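Local coordinates for protein polyprenyl synthetase (Nonlabens dokdonensis, PDB 6KD7) that probably condenses isoprenoid pyrophosphates by magnesium-dependent prenyl transfer, as a geranylgeranyl pyrophosphate synthase of the FPP/GGPP synthase family, at residues S6-F11 / R43-L48; E52-T57 / M179-A184; M62-A67 / R116-Y121; T169-G174 / Y197-G202. One frame throughout, in Å; residues are numbered along the deposited sequence.

Contact 1: residues S6-F11 / R43-L48. With PPV (pyrophosphate), chain B.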
loop_
_atom_site.group_PDB
_atom_site.type_symbol
_atom_site.label_atom_id
_atom_site.label_comp_id
_atom_site.label_asym_id
_atom_site.label_seq_id
_atom_site.Cartn_x
_atom_site.Cartn_y
_atom_site.Cartn_z
ATOM N N SER A 6 29.572 -41.198 -5.952
ATOM C CA SER A 6 30.438 -41.179 -7.151
ATOM C C SER A 6 29.694 -40.473 -8.312
ATOM O O SER A 6 30.294 -39.581 -8.968
ATOM C CB SER A 6 30.839 -42.599 -7.491
ATOM O OG SER A 6 31.266 -42.684 -8.836
ATOM N N LEU A 7 28.446 -40.878 -8.592
ATOM C CA LEU A 7 27.593 -40.234 -9.640
ATOM C C LEU A 7 27.413 -38.739 -9.324
ATOM O O LEU A 7 27.638 -37.916 -10.244
ATOM C CB LEU A 7 26.257 -40.972 -9.739
ATOM C CG LEU A 7 26.343 -42.356 -10.381
ATOM C CD1 LEU A 7 25.003 -43.040 -10.346
ATOM C CD2 LEU A 7 26.894 -42.281 -11.805
ATOM N N ARG A 8 27.121 -38.400 -8.075
ATOM C CA ARG A 8 26.901 -36.983 -7.713
ATOM C C ARG A 8 28.177 -36.187 -7.990
ATOM O O ARG A 8 28.072 -35.085 -8.513
ATOM C CB ARG A 8 26.458 -36.873 -6.253
ATOM C CG ARG A 8 25.872 -35.519 -5.885
ATOM C CD ARG A 8 25.343 -35.422 -4.468
ATOM N NE ARG A 8 24.143 -36.212 -4.259
ATOM C CZ ARG A 8 24.110 -37.398 -3.667
ATOM N NH1 ARG A 8 22.963 -38.032 -3.524
ATOM N NH2 ARG A 8 25.220 -37.943 -3.209
ATOM N N THR A 9 29.338 -36.778 -7.725
ATOM C CA THR A 9 30.613 -36.040 -7.845
ATOM C C THR A 9 30.855 -35.753 -9.329
ATOM O O THR A 9 31.210 -34.602 -9.665
ATOM C CB THR A 9 31.743 -36.798 -7.116
ATOM O OG1 THR A 9 31.446 -36.832 -5.717
ATOM C CG2 THR A 9 33.099 -36.158 -7.304
ATOM N N THR A 10 30.719 -36.770 -10.179
ATOM C CA THR A 10 30.854 -36.646 -11.654
ATOM C C THR A 10 29.802 -35.631 -12.148
ATOM O O THR A 10 30.145 -34.752 -12.946
ATOM C CB THR A 10 30.576 -37.974 -12.366
ATOM O OG1 THR A 10 31.187 -39.044 -11.646
ATOM C CG2 THR A 10 31.000 -37.959 -13.822
ATOM N N PHE A 11 28.564 -35.763 -11.672
ATOM C CA PHE A 11 27.438 -34.896 -12.105
ATOM C C PHE A 11 27.778 -33.431 -11.848
ATOM O O PHE A 11 27.657 -32.658 -12.824
ATOM C CB PHE A 11 26.132 -35.266 -11.435
ATOM C CG PHE A 11 25.028 -34.325 -11.819
ATOM C CD1 PHE A 11 24.405 -34.438 -13.050
ATOM C CD2 PHE A 11 24.623 -33.326 -10.952
ATOM C CE1 PHE A 11 23.403 -33.552 -13.409
ATOM C CE2 PHE A 11 23.621 -32.445 -11.319
ATOM C CZ PHE A 11 23.016 -32.554 -12.545
ATOM N N ARG A 43 16.950 -36.257 -9.009
ATOM C CA ARG A 43 16.335 -36.466 -10.352
ATOM C C ARG A 43 17.412 -36.748 -11.394
ATOM O O ARG A 43 17.387 -37.764 -12.063
ATOM C CB ARG A 43 15.414 -35.287 -10.648
ATOM C CG ARG A 43 14.144 -35.320 -9.808
ATOM C CD ARG A 43 13.410 -34.010 -9.960
ATOM N NE ARG A 43 12.265 -34.013 -9.082
ATOM C CZ ARG A 43 12.391 -33.815 -7.807
ATOM N NH1 ARG A 43 11.341 -33.813 -7.038
ATOM N NH2 ARG A 43 13.574 -33.586 -7.284
ATOM N N PRO A 44 18.454 -35.921 -11.545
ATOM C CA PRO A 44 19.482 -36.221 -12.527
ATOM C C PRO A 44 20.157 -37.584 -12.278
ATOM O O PRO A 44 20.459 -38.240 -13.213
ATOM C CB PRO A 44 20.468 -35.057 -12.399
ATOM C CG PRO A 44 20.113 -34.380 -11.105
ATOM C CD PRO A 44 18.651 -34.663 -10.864
ATOM N N LEU A 45 20.354 -37.967 -11.021
ATOM C CA LEU A 45 21.036 -39.231 -10.659
ATOM C C LEU A 45 20.156 -40.399 -11.044
ATOM O O LEU A 45 20.718 -41.396 -11.366
ATOM C CB LEU A 45 21.395 -39.278 -9.168
ATOM C CG LEU A 45 22.357 -38.179 -8.712
ATOM C CD1 LEU A 45 22.859 -38.436 -7.320
ATOM C CD2 LEU A 45 23.527 -38.014 -9.656
ATOM N N LEU A 46 18.841 -40.277 -11.068
ATOM C CA LEU A 46 17.976 -41.370 -11.581
ATOM C C LEU A 46 18.318 -41.646 -13.066
ATOM O O LEU A 46 18.319 -42.836 -13.455
ATOM C CB LEU A 46 16.499 -41.015 -11.412
ATOM C CG LEU A 46 15.969 -41.026 -9.975
ATOM C CD1 LEU A 46 14.568 -40.438 -9.903
ATOM C CD2 LEU A 46 15.978 -42.416 -9.384
ATOM N N THR A 47 18.571 -40.597 -13.856
ATOM C CA THR A 47 18.886 -40.666 -15.299
ATOM C C THR A 47 20.187 -41.480 -15.449
ATOM O O THR A 47 20.148 -42.500 -16.198
ATOM C CB THR A 47 18.915 -39.263 -15.927
ATOM O OG1 THR A 47 17.591 -38.711 -15.853
ATOM C CG2 THR A 47 19.372 -39.318 -17.369
ATOM N N LEU A 48 21.237 -41.104 -14.715
ATOM C CA LEU A 48 22.562 -41.785 -14.741
ATOM C C LEU A 48 22.421 -43.242 -14.278
ATOM O O LEU A 48 22.940 -44.144 -14.949
ATOM C CB LEU A 48 23.555 -41.033 -13.871
ATOM C CG LEU A 48 23.726 -39.570 -14.203
ATOM C CD1 LEU A 48 24.732 -38.941 -13.259
ATOM C CD2 LEU A 48 24.147 -39.356 -15.645
HETATM O O11 PPV B . 12.398 -31.800 -2.742
HETATM P P1 PPV B . 13.284 -32.414 -3.770
HETATM O O21 PPV B . 12.508 -33.175 -4.775
HETATM O O31 PPV B . 14.360 -33.240 -3.152
HETATM O OPP PPV B . 14.005 -31.198 -4.612
HETATM P P2 PPV B . 15.261 -30.170 -4.445
HETATM O O12 PPV B . 14.822 -29.111 -3.504
HETATM O O22 PPV B . 16.388 -30.981 -3.880
HETATM O O32 PPV B . 15.600 -29.616 -5.786
#

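Contact 2: residues E52-T57 / M179-A184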
loop_
_atom_site.group_PDB
_atom_site.type_symbol
_atom_site.label_atom_id
_atom_site.label_comp_id
_atom_site.label_asym_id
_atom_site.label_seq_id
_atom_site.Cartn_x
_atom_site.Cartn_y
_atom_site.Cartn_z
ATOM N N GLU A 52 23.250 -46.587 -16.671
ATOM C CA GLU A 52 24.235 -47.632 -16.275
ATOM C C GLU A 52 23.570 -49.018 -16.213
ATOM O O GLU A 52 24.034 -49.917 -16.917
ATOM C CB GLU A 52 24.876 -47.278 -14.949
ATOM C CG GLU A 52 25.879 -46.175 -15.100
ATOM C CD GLU A 52 26.623 -45.872 -13.806
ATOM O OE1 GLU A 52 26.106 -46.265 -12.717
ATOM O OE2 GLU A 52 27.696 -45.235 -13.897
ATOM N N MET A 53 22.497 -49.152 -15.454
ATOM C CA MET A 53 21.733 -50.400 -15.315
ATOM C C MET A 53 21.414 -51.016 -16.670
ATOM O O MET A 53 21.142 -52.212 -16.679
ATOM C CB MET A 53 20.381 -50.157 -14.663
ATOM C CG MET A 53 20.473 -49.906 -13.181
ATOM S SD MET A 53 18.894 -49.311 -12.423
ATOM C CE MET A 53 17.728 -49.494 -13.778
ATOM N N TYR A 54 21.213 -50.235 -17.720
ATOM C CA TYR A 54 20.741 -50.789 -19.010
ATOM C C TYR A 54 21.917 -50.868 -19.997
ATOM O O TYR A 54 21.737 -51.266 -21.155
ATOM C CB TYR A 54 19.587 -49.964 -19.575
ATOM C CG TYR A 54 18.235 -50.229 -18.976
ATOM C CD1 TYR A 54 17.607 -51.450 -19.077
ATOM C CD2 TYR A 54 17.535 -49.203 -18.346
ATOM C CE1 TYR A 54 16.353 -51.679 -18.514
ATOM C CE2 TYR A 54 16.269 -49.406 -17.820
ATOM C CZ TYR A 54 15.667 -50.636 -17.897
ATOM O OH TYR A 54 14.421 -50.776 -17.366
ATOM N N GLY A 55 23.104 -50.469 -19.572
ATOM C CA GLY A 55 24.306 -50.786 -20.334
ATOM C C GLY A 55 25.051 -49.568 -20.782
ATOM O O GLY A 55 26.163 -49.766 -21.260
ATOM N N ALA A 56 24.510 -48.348 -20.675
ATOM C CA ALA A 56 25.235 -47.175 -21.196
ATOM C C ALA A 56 26.149 -46.669 -20.102
ATOM O O ALA A 56 26.069 -47.202 -19.009
ATOM C CB ALA A 56 24.258 -46.131 -21.672
ATOM N N THR A 57 26.939 -45.643 -20.373
ATOM C CA THR A 57 27.691 -44.913 -19.331
ATOM C C THR A 57 26.906 -43.709 -18.784
ATOM O O THR A 57 26.057 -43.117 -19.502
ATOM C CB THR A 57 29.040 -44.449 -19.886
ATOM O OG1 THR A 57 28.844 -43.632 -21.038
ATOM C CG2 THR A 57 29.878 -45.641 -20.293
ATOM N N MET A 179 14.493 -41.451 -19.530
ATOM C CA MET A 179 15.492 -40.816 -20.425
ATOM C C MET A 179 16.795 -41.637 -20.408
ATOM O O MET A 179 17.571 -41.580 -21.418
ATOM C CB MET A 179 15.796 -39.350 -20.045
ATOM C CG MET A 179 14.579 -38.435 -20.354
ATOM S SD MET A 179 14.633 -36.765 -19.663
ATOM C CE MET A 179 16.166 -36.149 -20.300
ATOM N N GLY A 180 17.142 -42.231 -19.270
ATOM C CA GLY A 180 18.401 -43.010 -19.188
ATOM C C GLY A 180 18.266 -44.270 -20.015
ATOM O O GLY A 180 19.176 -44.578 -20.770
ATOM N N ALA A 181 17.097 -44.890 -19.932
ATOM C CA ALA A 181 16.696 -46.070 -20.705
ATOM C C ALA A 181 16.749 -45.734 -22.211
ATOM O O ALA A 181 17.315 -46.520 -22.992
ATOM C CB ALA A 181 15.350 -46.538 -20.224
ATOM N N ILE A 182 16.274 -44.560 -22.618
ATOM C CA ILE A 182 16.310 -44.144 -24.041
ATOM C C ILE A 182 17.771 -44.053 -24.457
ATOM O O ILE A 182 18.101 -44.452 -25.554
ATOM C CB ILE A 182 15.610 -42.789 -24.259
ATOM C CG1 ILE A 182 14.094 -42.926 -24.146
ATOM C CG2 ILE A 182 16.036 -42.144 -25.573
ATOM C CD1 ILE A 182 13.426 -41.580 -23.981
ATOM N N ILE A 183 18.614 -43.484 -23.617
ATOM C CA ILE A 183 20.042 -43.331 -24.006
ATOM C C ILE A 183 20.729 -44.699 -24.147
ATOM O O ILE A 183 21.698 -44.781 -24.890
ATOM C CB ILE A 183 20.734 -42.339 -23.065
ATOM C CG1 ILE A 183 20.169 -40.939 -23.318
ATOM C CG2 ILE A 183 22.236 -42.381 -23.243
ATOM C CD1 ILE A 183 20.383 -39.966 -22.207
ATOM N N ALA A 184 20.254 -45.710 -23.425
ATOM C CA ALA A 184 20.843 -47.071 -23.449
ATOM C C ALA A 184 20.280 -47.854 -24.641
ATOM O O ALA A 184 20.638 -49.024 -24.780
ATOM C CB ALA A 184 20.531 -47.802 -22.150
#

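Contact 3: residues M62-A67 / R116-Y121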
loop_
_atom_site.group_PDB
_atom_site.type_symbol
_atom_site.label_atom_id
_atom_site.label_comp_id
_atom_site.label_asym_id
_atom_site.label_seq_id
_atom_site.Cartn_x
_atom_site.Cartn_y
_atom_site.Cartn_z
ATOM N N MET A 62 24.833 -37.957 -19.536
ATOM C CA MET A 62 25.128 -36.810 -18.660
ATOM C C MET A 62 24.332 -35.589 -19.154
ATOM O O MET A 62 23.706 -34.955 -18.314
ATOM C CB MET A 62 26.609 -36.456 -18.658
ATOM C CG MET A 62 27.019 -35.464 -17.559
ATOM S SD MET A 62 26.595 -36.004 -15.883
ATOM C CE MET A 62 27.598 -37.490 -15.726
ATOM N N ASN A 63 24.389 -35.253 -20.447
ATOM C CA ASN A 63 23.696 -34.043 -20.978
ATOM C C ASN A 63 22.194 -34.146 -20.640
ATOM O O ASN A 63 21.643 -33.159 -20.137
ATOM C CB ASN A 63 23.999 -33.828 -22.457
ATOM C CG ASN A 63 25.374 -33.234 -22.677
ATOM O OD1 ASN A 63 26.102 -32.949 -21.745
ATOM N ND2 ASN A 63 25.720 -32.998 -23.922
ATOM N N ALA A 64 21.579 -35.309 -20.799
ATOM C CA ALA A 64 20.160 -35.520 -20.486
ATOM C C ALA A 64 19.900 -35.377 -18.978
ATOM O O ALA A 64 18.806 -34.883 -18.596
ATOM C CB ALA A 64 19.705 -36.864 -20.940
ATOM N N ALA A 65 20.788 -35.909 -18.148
ATOM C CA ALA A 65 20.732 -35.781 -16.674
ATOM C C ALA A 65 20.755 -34.286 -16.303
ATOM O O ALA A 65 19.935 -33.851 -15.510
ATOM C CB ALA A 65 21.916 -36.492 -16.043
ATOM N N ILE A 66 21.656 -33.535 -16.895
ATOM C CA ILE A 66 21.757 -32.086 -16.650
ATOM C C ILE A 66 20.475 -31.397 -17.144
ATOM O O ILE A 66 19.989 -30.516 -16.404
ATOM C CB ILE A 66 23.013 -31.541 -17.299
ATOM C CG1 ILE A 66 24.235 -32.155 -16.616
ATOM C CG2 ILE A 66 23.022 -30.010 -17.247
ATOM C CD1 ILE A 66 25.556 -31.762 -17.266
ATOM N N ALA A 67 19.876 -31.820 -18.268
ATOM C CA ALA A 67 18.597 -31.238 -18.742
ATOM C C ALA A 67 17.546 -31.394 -17.636
ATOM O O ALA A 67 16.742 -30.476 -17.388
ATOM C CB ALA A 67 18.089 -31.903 -20.005
ATOM N N ARG A 116 18.097 -27.555 -25.095
ATOM C CA ARG A 116 19.349 -27.513 -25.884
ATOM C C ARG A 116 20.336 -28.607 -25.468
ATOM O O ARG A 116 21.190 -28.929 -26.269
ATOM C CB ARG A 116 19.956 -26.119 -25.812
ATOM C CG ARG A 116 18.959 -25.031 -26.157
ATOM C CD ARG A 116 19.568 -24.036 -27.096
ATOM N NE ARG A 116 20.758 -23.385 -26.598
ATOM C CZ ARG A 116 21.667 -22.863 -27.396
ATOM N NH1 ARG A 116 22.724 -22.260 -26.897
ATOM N NH2 ARG A 116 21.516 -22.955 -28.698
ATOM N N LEU A 117 20.241 -29.097 -24.240
ATOM C CA LEU A 117 21.188 -30.104 -23.727
ATOM C C LEU A 117 20.919 -31.466 -24.401
ATOM O O LEU A 117 21.746 -32.364 -24.223
ATOM C CB LEU A 117 21.095 -30.140 -22.185
ATOM C CG LEU A 117 21.903 -29.029 -21.487
ATOM C CD1 LEU A 117 21.325 -28.689 -20.131
ATOM C CD2 LEU A 117 23.373 -29.395 -21.328
ATOM N N PHE A 118 19.806 -31.640 -25.120
ATOM C CA PHE A 118 19.524 -32.872 -25.884
ATOM C C PHE A 118 20.299 -32.873 -27.221
ATOM O O PHE A 118 20.359 -33.909 -27.840
ATOM C CB PHE A 118 18.031 -33.045 -26.119
ATOM C CG PHE A 118 17.248 -33.190 -24.861
ATOM C CD1 PHE A 118 17.728 -33.938 -23.811
ATOM C CD2 PHE A 118 16.010 -32.600 -24.714
ATOM C CE1 PHE A 118 17.008 -34.078 -22.636
ATOM C CE2 PHE A 118 15.307 -32.713 -23.523
ATOM C CZ PHE A 118 15.805 -33.456 -22.483
ATOM N N GLU A 119 20.865 -31.764 -27.665
ATOM C CA GLU A 119 21.273 -31.604 -29.094
ATOM C C GLU A 119 22.442 -32.517 -29.488
ATOM O O GLU A 119 22.507 -32.795 -30.689
ATOM C CB GLU A 119 21.604 -30.150 -29.445
ATOM C CG GLU A 119 20.334 -29.330 -29.558
ATOM C CD GLU A 119 20.464 -27.822 -29.615
ATOM O OE1 GLU A 119 21.579 -27.358 -29.832
ATOM O OE2 GLU A 119 19.399 -27.139 -29.615
ATOM N N ASP A 120 23.317 -32.951 -28.568
ATOM C CA ASP A 120 24.430 -33.885 -28.905
ATOM C C ASP A 120 23.930 -35.317 -29.118
ATOM O O ASP A 120 24.700 -36.070 -29.624
ATOM C CB ASP A 120 25.548 -33.925 -27.870
ATOM C CG ASP A 120 26.310 -32.635 -27.853
ATOM O OD1 ASP A 120 26.127 -31.847 -28.794
ATOM O OD2 ASP A 120 27.040 -32.419 -26.902
ATOM N N TYR A 121 22.688 -35.643 -28.781
ATOM C CA TYR A 121 22.200 -37.025 -29.003
ATOM C C TYR A 121 21.918 -37.283 -30.489
ATOM O O TYR A 121 21.717 -36.335 -31.247
ATOM C CB TYR A 121 21.057 -37.370 -28.050
ATOM C CG TYR A 121 21.516 -37.409 -26.619
ATOM C CD1 TYR A 121 22.243 -38.480 -26.137
ATOM C CD2 TYR A 121 21.297 -36.344 -25.768
ATOM C CE1 TYR A 121 22.701 -38.510 -24.833
ATOM C CE2 TYR A 121 21.757 -36.355 -24.466
ATOM C CZ TYR A 121 22.463 -37.443 -23.994
ATOM O OH TYR A 121 22.914 -37.463 -22.715
#

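Contact 4: residues T169-G174 / Y197-G202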
loop_
_atom_site.group_PDB
_atom_site.type_symbol
_atom_site.label_atom_id
_atom_site.label_comp_id
_atom_site.label_asym_id
_atom_site.label_seq_id
_atom_site.Cartn_x
_atom_site.Cartn_y
_atom_site.Cartn_z
ATOM N N THR A 169 4.581 -33.915 -9.225
ATOM C CA THR A 169 5.867 -34.362 -8.641
ATOM C C THR A 169 6.361 -35.739 -9.109
ATOM O O THR A 169 7.515 -35.989 -8.909
ATOM C CB THR A 169 5.754 -34.402 -7.114
ATOM O OG1 THR A 169 4.944 -35.517 -6.791
ATOM C CG2 THR A 169 5.123 -33.169 -6.514
ATOM N N SER A 170 5.517 -36.591 -9.674
ATOM C CA SER A 170 5.947 -37.976 -9.995
ATOM C C SER A 170 6.308 -38.196 -11.464
ATOM O O SER A 170 7.270 -38.884 -11.709
ATOM C CB SER A 170 4.910 -38.941 -9.558
ATOM O OG SER A 170 4.675 -38.818 -8.173
ATOM N N VAL A 171 5.567 -37.614 -12.394
ATOM C CA VAL A 171 5.868 -37.874 -13.839
ATOM C C VAL A 171 7.324 -37.534 -14.148
ATOM O O VAL A 171 7.888 -38.183 -15.013
ATOM C CB VAL A 171 4.895 -37.182 -14.812
ATOM C CG1 VAL A 171 3.504 -37.741 -14.655
ATOM C CG2 VAL A 171 4.897 -35.677 -14.664
ATOM N N LEU A 172 7.937 -36.546 -13.499
ATOM C CA LEU A 172 9.320 -36.164 -13.808
ATOM C C LEU A 172 10.278 -37.218 -13.253
ATOM O O LEU A 172 11.383 -37.304 -13.775
ATOM C CB LEU A 172 9.651 -34.790 -13.255
ATOM C CG LEU A 172 11.080 -34.308 -13.431
ATOM C CD1 LEU A 172 11.422 -34.103 -14.905
ATOM C CD2 LEU A 172 11.308 -33.027 -12.625
ATOM N N VAL A 173 9.899 -37.931 -12.212
ATOM C CA VAL A 173 10.725 -39.048 -11.679
ATOM C C VAL A 173 10.761 -40.158 -12.733
ATOM O O VAL A 173 11.861 -40.562 -13.099
ATOM C CB VAL A 173 10.181 -39.548 -10.343
ATOM C CG1 VAL A 173 11.071 -40.659 -9.793
ATOM C CG2 VAL A 173 10.118 -38.408 -9.331
ATOM N N GLY A 174 9.588 -40.597 -13.176
ATOM C CA GLY A 174 9.391 -41.506 -14.311
ATOM C C GLY A 174 10.203 -41.074 -15.512
ATOM O O GLY A 174 10.937 -41.895 -16.090
ATOM N N TYR A 197 7.945 -47.545 -12.523
ATOM C CA TYR A 197 8.688 -47.596 -11.253
ATOM C C TYR A 197 8.766 -46.153 -10.715
ATOM O O TYR A 197 8.464 -45.939 -9.528
ATOM C CB TYR A 197 10.084 -48.198 -11.465
ATOM C CG TYR A 197 11.091 -47.856 -10.405
ATOM C CD1 TYR A 197 10.885 -48.181 -9.076
ATOM C CD2 TYR A 197 12.255 -47.211 -10.738
ATOM C CE1 TYR A 197 11.832 -47.886 -8.100
ATOM C CE2 TYR A 197 13.179 -46.868 -9.773
ATOM C CZ TYR A 197 12.952 -47.186 -8.448
ATOM O OH TYR A 197 13.874 -46.812 -7.522
ATOM N N GLY A 198 9.284 -45.240 -11.532
ATOM C CA GLY A 198 9.428 -43.801 -11.196
ATOM C C GLY A 198 8.088 -43.208 -10.716
ATOM O O GLY A 198 8.086 -42.537 -9.710
ATOM N N ILE A 199 6.976 -43.534 -11.341
ATOM C CA ILE A 199 5.660 -43.043 -10.880
ATOM C C ILE A 199 5.426 -43.524 -9.448
ATOM O O ILE A 199 5.086 -42.690 -8.613
ATOM C CB ILE A 199 4.543 -43.427 -11.846
ATOM C CG1 ILE A 199 4.720 -42.743 -13.201
ATOM C CG2 ILE A 199 3.171 -43.116 -11.264
ATOM C CD1 ILE A 199 4.697 -41.227 -13.173
ATOM N N ASN A 200 5.591 -44.806 -9.165
ATOM C CA ASN A 200 5.249 -45.350 -7.824
ATOM C C ASN A 200 6.263 -44.773 -6.831
ATOM O O ASN A 200 5.894 -44.362 -5.735
ATOM C CB ASN A 200 5.221 -46.882 -7.831
ATOM C CG ASN A 200 3.978 -47.457 -8.483
ATOM O OD1 ASN A 200 4.024 -48.367 -9.348
ATOM N ND2 ASN A 200 2.853 -46.967 -8.019
ATOM N N LEU A 201 7.516 -44.665 -7.218
ATOM C CA LEU A 201 8.517 -44.123 -6.294
ATOM C C LEU A 201 8.138 -42.665 -5.970
ATOM O O LEU A 201 8.392 -42.210 -4.845
ATOM C CB LEU A 201 9.899 -44.203 -6.949
ATOM C CG LEU A 201 11.066 -43.755 -6.083
ATOM C CD1 LEU A 201 11.406 -44.776 -5.006
ATOM C CD2 LEU A 201 12.292 -43.481 -6.929
ATOM N N GLY A 202 7.734 -41.919 -6.990
ATOM C CA GLY A 202 7.529 -40.461 -6.887
ATOM C C GLY A 202 6.305 -40.204 -6.019
ATOM O O GLY A 202 6.359 -39.318 -5.172
HETATM O O HOH W 1 7.733 -37.113 -5.992
#

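Contact 1: residues S6-F11 / R43-L48
A chi1 of 176° sets the F11 ring trans to its own amide nitrogen and brings it from helix 4-18 over P44 of helix 42-54. P44 CG lies over the ring face, 4.2 Å from the F11 centroid and 28° off the ring normal, a CH-pi contact. P44 CB also lies against the ring, nearest to F11 CE1 at 3.4 Å. I66 of helix 58-82 also touches F11, so the ring is wedged where three helices meet. An alanine in place of F11 is likely to open a gap between P44 and I66, leaving the proline ring without its aromatic cover. A step back along the chain, L7 CB meets L45 CD2 at 4.0 Å, while L7 CD2 slides antiparallel past L48, 4.1 Å from its CB. The other methyl of L45, CD1, sits under one face of the R8 guanidinium, 3.8 Å from R8 NH1; the polar end of R8 is held by the carbonyl of K40. The helices cross steeply, with segment axes 10.2 Å apart. From the same turn as P44, the extended R43 side chain forks both terminal nitrogens onto one pyrophosphate oxygen, O21, at 2.6 Å from NH1 and 2.8 Å from NH2. R43 is one of five residues, with H72, L76, R88 and F205, lining this pyrophosphate pocket, consistent with the isopentenyl pyrophosphate site of all-helical trans-prenyltransferases.

Contact 2: residues E52-T57 / M179-A184
A Schellman motif closes helix 42-54, and the turn it creates is laid against the last turn of helix 158-183. G55 leaves the helical path with a positive phi of 120°, while its N still bonds back to E52 O at 2.9 Å. A side chain at G55 would run into the carbonyl oxygen of Y54 in this conformation, which explains the glycine. On one flank of the turn is Y54, on the other A56, and both meet A184. Y54 CB presses on A184 CB at 3.5 Å. Beyond it the tyrosine ring, its CG turned to the side opposite the carbonyl carbon (chi1 -80°), slants past A181, with CE2 3.9 Å from A181 CB. The ring continues to I194 of helix 188-215, and its hydroxyl is hydrogen-bonded to E190 there, so a third helix fixes the outer end of the side chain. A56 CB approaches the backbone of A184, 4.0 Å from its CA. Because both residues are alanines, the two chains come very near one another, with the A56 and A184 CA atoms 4.9 Å apart. The link is entirely apolar; the carbonyl of I183, close by A56, is instead bonded to the amine of K125. Two residues beyond G55, T57 serves as N-cap, its OG1 bonded to D60 N, and helix 58-82 begins right after it. A Schellman C-cap followed almost at once by a side-chain N-cap is a compact way of joining consecutive helices, here in the all-helical prenyltransferase fold.

Contact 3: residues M62-A67 / R116-Y121
Y121, its CG opposite the carbonyl carbon (chi1 -66°), thereby lays its ring edge against A64 and pushes its hydroxyl into the backbone of helix 58-82. A64 N donates to Y121 OH at 3.2 Å, a fairly straight bond of 156°, and the same hydroxyl is hydrogen-bonded to the carbonyl of D60. That carbonyl is the one a regular helix would offer to A64 N, so the tyrosine oxygen stands in for a missing helical bond at a kink. A phenylalanine here would probably leave A64 N and the D60 carbonyl without the atom that bridges them. Beside it, F118 brings its CE1 to 3.6 Å from A67 CB, and turns the ring edge toward A64 CA. L117 spreads along the other flank of the helix: its CD1 touches I66 CG2 at 3.6 Å, the two side chains crossing nearly at right angles. The price is paid by L117 O, buried under N63 CB at 3.2 Å with no hydrogen-bonding partner. Further out, N63 ND2 lies 3.3 Å from D120 OD2, their planes 44° apart. M179 and I183 back this cluster from helix 158-183, while E119 O bonds to Y127 of the second subunit. Two overlapping type I turns, R116 to E119 and F118 to Y121, thus dock on a helix kink of the all-helical fold, at an interface with a second subunit.

Contact 4: residues T169-G174 / Y197-G202
Peptide groups, not rings, are the flat surfaces that meet here. S170 OG stands over one face of the G202 carbonyl, 3.0 Å from G202 C, at an angle too poor to bond the oxygen; at the oxygen end of the same group a water donates to G202 O at 2.7 Å. That water also donates to T169 O, joining the two backbones through the T169 and G202 carbonyls. The sequence explains the closeness: G198 and G202 form a GxxxG motif, met by a small-xxx-small pair, S170 and G174, on the partner. Helices 158-183 and 188-215 consequently run roughly antiparallel at 142° with segment axes only 7.1 Å apart, deep in the all-helical prenyltransferase core. G174 CA approaches G198 CA to 3.9 Å, and a beta carbon on G198 would clash with it; one on G202 would collide with S170 OG. V173 rides over this glycine track, its CG1, anti to the backbone N (chi1 -178°), lying 3.5 Å from G198 O, while its CG2 faces G202 CA. The side chain of T169, whose hydroxyl is bonded to the I165 carbonyl, comes within about 5 Å of a bound magnesium ion, consistent with this end of the pair lying near the active site. I199 packs on the flank away from V173, its chain beside V171 and its CD1 3.6 Å from V171 CA.

How the contacts relate
Contacts 1 and 4 are both buried, yet contact 1 keeps its axes apart with leucines and an aromatic ring, whereas contact 4, nearest the chain centre, brings backbones together over glycines and a water. Contacts 2 and 3 are only partly buried and join helix ends or connections: alanines and a tyrosine in one, a hydroxyl bound to backbone in the other. Helix 42-54 serves contacts 1 and 2, and helix 158-183 contacts 2 and 4. Contacts 1, 2 and 3 touch one another, L7 meeting E52, P44 meeting A65 and I183 meeting A64. Contact 1 reaches contact 4 through L46 and V173, while contacts 3 and 4 stay apart.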